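Local coordinates for UPF0678 fatty acid-binding protein-like protein ERS007657_00996 (Mycobacterium tuberculosis, PDB 6R3W) that binds one heme b in a ten-stranded antiparallel beta-barrel and probably isomerises peroxynitrite to nitrate, detoxifying reactive nitrogen species, at residues Y35-V40 with Y51-R56; D137-S142 with A158-Q163. All coordinates share one frame; numbering follows the deposited sequence.

Contact 1. Residues Y35-V40 with Y51-R56. With HEM (protoporphyrin IX containing Fe), chain B.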
# COMPACT_ATOMS: atom_id res chain seq x y z
N TYR A 35 -12.54 7.13 -4.58
CA TYR A 35 -11.63 8.01 -3.83
C TYR A 35 -10.56 8.57 -4.74
O TYR A 35 -10.18 7.92 -5.74
CB TYR A 35 -11.02 7.26 -2.63
CG TYR A 35 -10.23 6.03 -2.98
CD1 TYR A 35 -8.86 6.08 -3.15
CD2 TYR A 35 -10.84 4.78 -3.02
CE1 TYR A 35 -8.12 4.93 -3.40
CE2 TYR A 35 -10.12 3.63 -3.29
CZ TYR A 35 -8.75 3.69 -3.46
OH TYR A 35 -8.04 2.54 -3.67
N LEU A 36 -10.02 9.72 -4.33
CA LEU A 36 -8.77 10.29 -4.84
C LEU A 36 -7.65 9.93 -3.87
O LEU A 36 -7.93 9.81 -2.66
CB LEU A 36 -8.91 11.80 -4.99
CG LEU A 36 -10.04 12.26 -5.89
CD1 LEU A 36 -10.08 13.78 -5.97
CD2 LEU A 36 -9.93 11.66 -7.26
N GLU A 37 -6.44 9.75 -4.38
CA GLU A 37 -5.32 9.25 -3.58
C GLU A 37 -4.07 10.04 -3.92
O GLU A 37 -3.78 10.22 -5.12
CB GLU A 37 -5.12 7.77 -3.83
CG GLU A 37 -3.92 7.18 -3.11
CD GLU A 37 -3.90 5.67 -3.10
OE1 GLU A 37 -4.80 5.06 -3.71
OE2 GLU A 37 -2.97 5.10 -2.50
N GLU A 38 -3.30 10.41 -2.89
CA GLU A 38 -1.97 11.00 -3.00
C GLU A 38 -1.01 10.14 -2.18
O GLU A 38 -1.30 9.89 -0.99
CB GLU A 38 -1.96 12.44 -2.48
CG GLU A 38 -2.90 13.37 -3.21
CD GLU A 38 -2.23 14.25 -4.24
OE1 GLU A 38 -0.98 14.22 -4.31
OE2 GLU A 38 -2.95 14.91 -5.02
N VAL A 39 0.12 9.76 -2.78
CA VAL A 39 1.16 8.93 -2.14
C VAL A 39 2.51 9.63 -2.29
O VAL A 39 2.78 10.22 -3.35
CB VAL A 39 1.17 7.54 -2.76
CG1 VAL A 39 2.50 6.85 -2.58
CG2 VAL A 39 0.01 6.71 -2.23
N VAL A 40 3.33 9.54 -1.27
CA VAL A 40 4.74 9.96 -1.37
C VAL A 40 5.63 8.82 -0.89
O VAL A 40 5.42 8.32 0.22
CB VAL A 40 5.03 11.25 -0.58
CG1 VAL A 40 6.49 11.63 -0.70
CG2 VAL A 40 4.14 12.40 -1.00
N TYR A 51 6.83 6.06 3.43
CA TYR A 51 5.60 5.96 2.62
C TYR A 51 4.46 6.62 3.37
O TYR A 51 4.22 6.28 4.53
CB TYR A 51 5.29 4.51 2.31
CG TYR A 51 3.90 4.24 1.79
CD1 TYR A 51 3.49 4.61 0.52
CD2 TYR A 51 2.94 3.71 2.63
CE1 TYR A 51 2.20 4.38 0.09
CE2 TYR A 51 1.65 3.44 2.21
CZ TYR A 51 1.28 3.78 0.92
OH TYR A 51 -0.01 3.56 0.50
N THR A 52 3.73 7.48 2.68
CA THR A 52 2.48 8.03 3.21
C THR A 52 1.42 8.06 2.12
O THR A 52 1.77 8.36 0.97
CB THR A 52 2.70 9.40 3.81
OG1 THR A 52 3.24 10.22 2.77
CG2 THR A 52 3.60 9.35 5.03
N GLN A 53 0.19 7.87 2.53
CA GLN A 53 -1.00 7.89 1.68
C GLN A 53 -2.03 8.79 2.33
O GLN A 53 -2.28 8.61 3.54
CB GLN A 53 -1.57 6.47 1.51
CG GLN A 53 -2.86 6.42 0.69
CD GLN A 53 -3.72 5.24 1.05
OE1 GLN A 53 -3.89 4.31 0.26
NE2 GLN A 53 -4.32 5.28 2.23
N GLN A 54 -2.69 9.62 1.55
CA GLN A 54 -3.94 10.29 1.96
C GLN A 54 -4.98 10.08 0.88
O GLN A 54 -4.68 10.28 -0.29
CB GLN A 54 -3.75 11.78 2.25
CG GLN A 54 -5.01 12.45 2.81
CD GLN A 54 -5.46 11.91 4.16
OE1 GLN A 54 -4.77 12.09 5.18
NE2 GLN A 54 -6.69 11.41 4.21
N THR A 55 -6.20 9.74 1.27
CA THR A 55 -7.30 9.59 0.31
C THR A 55 -8.45 10.50 0.70
O THR A 55 -8.57 10.84 1.91
CB THR A 55 -7.76 8.14 0.17
OG1 THR A 55 -8.47 7.75 1.35
CG2 THR A 55 -6.61 7.21 -0.12
N ARG A 56 -9.27 10.85 -0.27
CA ARG A 56 -10.43 11.73 -0.03
C ARG A 56 -11.54 11.36 -0.99
O ARG A 56 -11.28 10.77 -2.05
CB ARG A 56 -10.05 13.20 -0.15
CG ARG A 56 -9.55 13.63 -1.51
CD ARG A 56 -9.05 15.07 -1.46
NE ARG A 56 -8.79 15.61 -2.79
CZ ARG A 56 -7.73 15.31 -3.53
NH1 ARG A 56 -6.89 14.36 -3.15
NH2 ARG A 56 -7.57 15.88 -4.72
CHA HEM B . -14.92 0.16 5.11
CHB HEM B . -12.64 3.32 2.30
CHC HEM B . -8.39 1.10 3.18
CHD HEM B . -10.64 -1.77 6.39
C1A HEM B . -14.65 1.21 4.27
C2A HEM B . -15.62 2.17 3.84
C3A HEM B . -14.97 3.06 3.06
C4A HEM B . -13.61 2.65 2.99
CMA HEM B . -15.55 4.29 2.42
CAA HEM B . -17.09 2.19 4.21
CBA HEM B . -17.40 3.33 5.16
CGA HEM B . -16.65 3.17 6.44
O1A HEM B . -15.86 4.07 6.81
O2A HEM B . -16.83 2.17 7.15
C1B HEM B . -11.28 2.95 2.26
C2B HEM B . -10.29 3.67 1.53
C3B HEM B . -9.08 3.03 1.73
C4B HEM B . -9.37 1.93 2.67
CMB HEM B . -10.52 4.91 0.69
CAB HEM B . -7.74 3.30 1.16
CBB HEM B . -7.59 3.82 -0.04
C1C HEM B . -8.63 0.15 4.17
C2C HEM B . -7.64 -0.65 4.79
C3C HEM B . -8.27 -1.41 5.74
C4C HEM B . -9.68 -1.14 5.63
CMC HEM B . -6.19 -0.63 4.43
CAC HEM B . -7.69 -2.31 6.75
CBC HEM B . -6.59 -1.98 7.45
C1D HEM B . -12.00 -1.51 6.25
C2D HEM B . -13.03 -2.20 7.05
C3D HEM B . -14.20 -1.67 6.70
C4D HEM B . -13.92 -0.65 5.67
CMD HEM B . -12.79 -3.24 8.10
CAD HEM B . -15.45 -1.76 7.53
CBD HEM B . -16.33 -2.80 7.03
CGD HEM B . -17.56 -2.91 7.94
O1D HEM B . -17.95 -2.09 8.83
O2D HEM B . -18.18 -3.88 7.78
NA HEM B . -13.41 1.55 3.74
NB HEM B . -10.69 1.94 2.92
NC HEM B . -9.86 -0.18 4.66
ND HEM B . -12.58 -0.57 5.44
FE HEM B . -11.68 0.61 4.16
O HOH W 1 -1.03 3.05 -2.10
O HOH W 2 0.68 11.22 1.00
O HOH W 3 -5.25 14.21 -5.31
O HOH W 4 -11.37 2.02 5.75
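Tyr51 OH is gripped by Glu67 and by an ordered water, which donates to it at 2.8 Å and, across the contact, to Glu37 OE2 at 2.9 Å. The other carboxylate oxygen of Glu37, OE1, is hydrogen-bonded to Tyr141. With CG anti to the backbone N (chi1 177°) and the chain extended beyond it, Glu37 carries its carboxylate straight into the barrel, past the Gln53 side chain, which it crosses at about a right angle; Glu37 OE2 lies 3.5 Å from Gln53 CG. Farther along the inner face, Val39 CG1 meets the edge of the Tyr51 ring, 3.6 Å from CE1. Nearer the heme, Thr55 CG2 and the Tyr35 ring converge on one vinyl group. HEM CBB lies over a face of that ring, displaced toward its rim and 3.5 Å from Thr55 CG2. The hydroxyls point to other strands, Tyr35 OH to Tyr141 and Thr55 OG1 to the carbonyl of His65. On the outer face, Leu36 CD1 packs over one face of the Arg56 guanidinium, 3.5 Å from NH2. Arg56 CG stands between its backbone N and carbonyl carbon (chi1 62°), and the chain, extended from CG to NE, runs across Leu36 and brings NH1 near Glu38 CG. Glu38 OE2 and Arg56 NH1 remain 4.4 Å apart, too far for a salt bridge. Between the two faces, paired backbone bonds join Leu36 with Arg56, Glu38 with Gln54 and Val40 with Thr52, the regular antiparallel ladder of a hairpin. Inward chemistry thus changes along the strands, from an apolar vinyl site to a buried carboxylate whose hydrogen bonds would be expected to stabilise negative charge, while outside the opposite charges of Glu38 and Arg56 stay near each other without forming a salt bridge.

Contact 2. Residues D137-S142 with A158-Q163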
# COMPACT_ATOMS: atom_id res chain seq x y z
N ASP A 137 5.57 5.64 -15.41
CA ASP A 137 4.99 6.72 -14.58
C ASP A 137 3.58 6.34 -14.09
O ASP A 137 2.90 7.24 -13.58
CB ASP A 137 4.93 8.03 -15.35
CG ASP A 137 6.28 8.66 -15.59
OD1 ASP A 137 7.28 8.20 -14.99
OD2 ASP A 137 6.34 9.60 -16.40
N GLU A 138 3.22 5.07 -14.14
CA GLU A 138 1.91 4.56 -13.66
C GLU A 138 2.15 3.62 -12.48
O GLU A 138 2.83 2.61 -12.67
CB GLU A 138 1.20 3.86 -14.81
CG GLU A 138 -0.17 3.32 -14.44
CD GLU A 138 -0.67 2.25 -15.40
OE1 GLU A 138 -1.47 2.59 -16.27
OE2 GLU A 138 -0.08 1.14 -15.40
N LEU A 139 1.45 3.87 -11.39
CA LEU A 139 1.46 2.95 -10.23
C LEU A 139 0.05 2.44 -10.03
O LEU A 139 -0.86 3.26 -9.89
CB LEU A 139 1.95 3.69 -8.99
CG LEU A 139 2.08 2.85 -7.72
CD1 LEU A 139 3.02 3.54 -6.74
CD2 LEU A 139 0.73 2.58 -7.06
N SER A 140 -0.15 1.14 -10.14
CA SER A 140 -1.49 0.57 -9.90
C SER A 140 -1.43 -0.48 -8.78
O SER A 140 -0.40 -1.13 -8.61
CB SER A 140 -2.07 0.04 -11.17
OG SER A 140 -1.26 -0.97 -11.73
N TYR A 141 -2.53 -0.70 -8.12
CA TYR A 141 -2.56 -1.74 -7.09
C TYR A 141 -3.97 -2.27 -6.93
O TYR A 141 -4.96 -1.59 -7.24
CB TYR A 141 -2.03 -1.21 -5.76
CG TYR A 141 -2.89 -0.19 -5.08
CD1 TYR A 141 -3.99 -0.56 -4.32
CD2 TYR A 141 -2.62 1.17 -5.21
CE1 TYR A 141 -4.81 0.38 -3.72
CE2 TYR A 141 -3.41 2.12 -4.60
CZ TYR A 141 -4.51 1.73 -3.85
OH TYR A 141 -5.31 2.64 -3.24
N SER A 142 -4.02 -3.45 -6.34
CA SER A 142 -5.24 -3.98 -5.70
C SER A 142 -4.92 -4.43 -4.29
O SER A 142 -3.79 -4.89 -4.03
CB SER A 142 -5.88 -5.07 -6.52
OG SER A 142 -5.14 -6.28 -6.44
N ALA A 158 -6.59 0.99 -7.29
CA ALA A 158 -6.41 2.38 -7.77
C ALA A 158 -5.32 2.45 -8.81
O ALA A 158 -4.50 1.52 -8.92
CB ALA A 158 -6.09 3.31 -6.62
N VAL A 159 -5.32 3.54 -9.55
CA VAL A 159 -4.26 3.88 -10.51
C VAL A 159 -3.78 5.29 -10.21
O VAL A 159 -4.61 6.23 -10.20
CB VAL A 159 -4.75 3.76 -11.97
CG1 VAL A 159 -3.59 4.02 -12.94
CG2 VAL A 159 -5.39 2.41 -12.23
N LEU A 160 -2.49 5.43 -9.98
CA LEU A 160 -1.84 6.72 -9.67
C LEU A 160 -0.83 7.03 -10.76
O LEU A 160 -0.30 6.09 -11.39
CB LEU A 160 -1.14 6.67 -8.31
CG LEU A 160 -1.88 5.99 -7.14
CD1 LEU A 160 -1.06 6.08 -5.88
CD2 LEU A 160 -3.25 6.61 -6.92
N HIS A 161 -0.48 8.30 -10.89
CA HIS A 161 0.51 8.73 -11.89
C HIS A 161 1.56 9.59 -11.22
O HIS A 161 1.24 10.37 -10.31
CB HIS A 161 -0.17 9.45 -13.06
CG HIS A 161 -1.09 8.57 -13.85
ND1 HIS A 161 -2.41 8.38 -13.48
CD2 HIS A 161 -0.83 7.60 -14.76
CE1 HIS A 161 -2.95 7.46 -14.26
NE2 HIS A 161 -2.00 6.97 -15.05
N ARG A 162 2.79 9.44 -11.68
CA ARG A 162 3.94 10.20 -11.14
C ARG A 162 3.70 11.70 -11.35
O ARG A 162 3.42 12.10 -12.49
CB ARG A 162 5.23 9.75 -11.83
CG ARG A 162 6.49 10.31 -11.19
CD ARG A 162 7.72 9.98 -12.01
NE ARG A 162 7.91 8.54 -12.25
CZ ARG A 162 8.38 7.67 -11.35
NH1 ARG A 162 8.81 8.10 -10.18
NH2 ARG A 162 8.48 6.39 -11.67
N GLN A 163 3.90 12.49 -10.31
CA GLN A 163 3.77 13.96 -10.37
C GLN A 163 5.14 14.58 -10.69
O GLN A 163 6.13 14.18 -10.10
CB GLN A 163 3.17 14.49 -9.07
CG GLN A 163 1.80 13.89 -8.74
CD GLN A 163 0.79 14.10 -9.84
OE1 GLN A 163 0.44 13.18 -10.59
NE2 GLN A 163 0.32 15.33 -9.96
O HOH W 5 -2.90 4.90 -16.74
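Ala158 CB packs against the Tyr141 phenol on the barrel interior, 3.6 Å from CE2 and 3.5 Å from OH. The ring also lies over the backbone: Ala158 N faces the centre of one side, 4.0 Å from its plane. With CG between the backbone N and the carbonyl carbon (chi1 69°), the ring lies over Ala158, its hydroxyl directed to Glu37. On this same face Leu139 and Leu160 run side by side, with CD2 of Leu139 4.1 Å from CD1 of Leu160, both against Trp19. The outer side is looser: Glu138 CG rests on Val159 CG1 at 3.8 Å, and Glu138 OE1 meets His161 NE2 through a water lying in the plane of the imidazole. A separate, tight fastening closes the strand end, where Arg162 NE makes a 2.8 Å salt bridge to Asp137 OD1. That oxygen lies close to the guanidinium plane, at its edge, but NE comes in from about 50° above the carboxylate plane; the two planes stand 71° apart. Arg162 NH2 adds bonds to the carbonyls of Pro14 and Gly136. Between the two faces, reciprocal backbone bonds pair Leu139 with Leu160 and Tyr141 with Ala158, the alternating in-and-out register of adjacent antiparallel strands in a calycin-type beta-barrel wall.

In the fold
Both contacts belong to the wall of one closed antiparallel barrel, with centres about 11 Å apart. Contact 1 comes first along the chain, in the hairpin of strands 33-42 and 48-57; contact 2 joins strand 138-147 to the last strand, 153-162, which meets strand 17-25 to close the barrel. Although distant in sequence, they touch inside it: Tyr141 OH lies 2.5 Å from Glu37 OE1 and 2.8 Å from Tyr35 OH, both probable hydrogen bonds. This polar cluster ties early and late strands together beside the heme, whose predicted iron ligand, His155, lies on strand 153-162. Contact 1 supplies Tyr35, Gln53 and Thr55 to the heme pocket, while contact 2 comes near it through Tyr141.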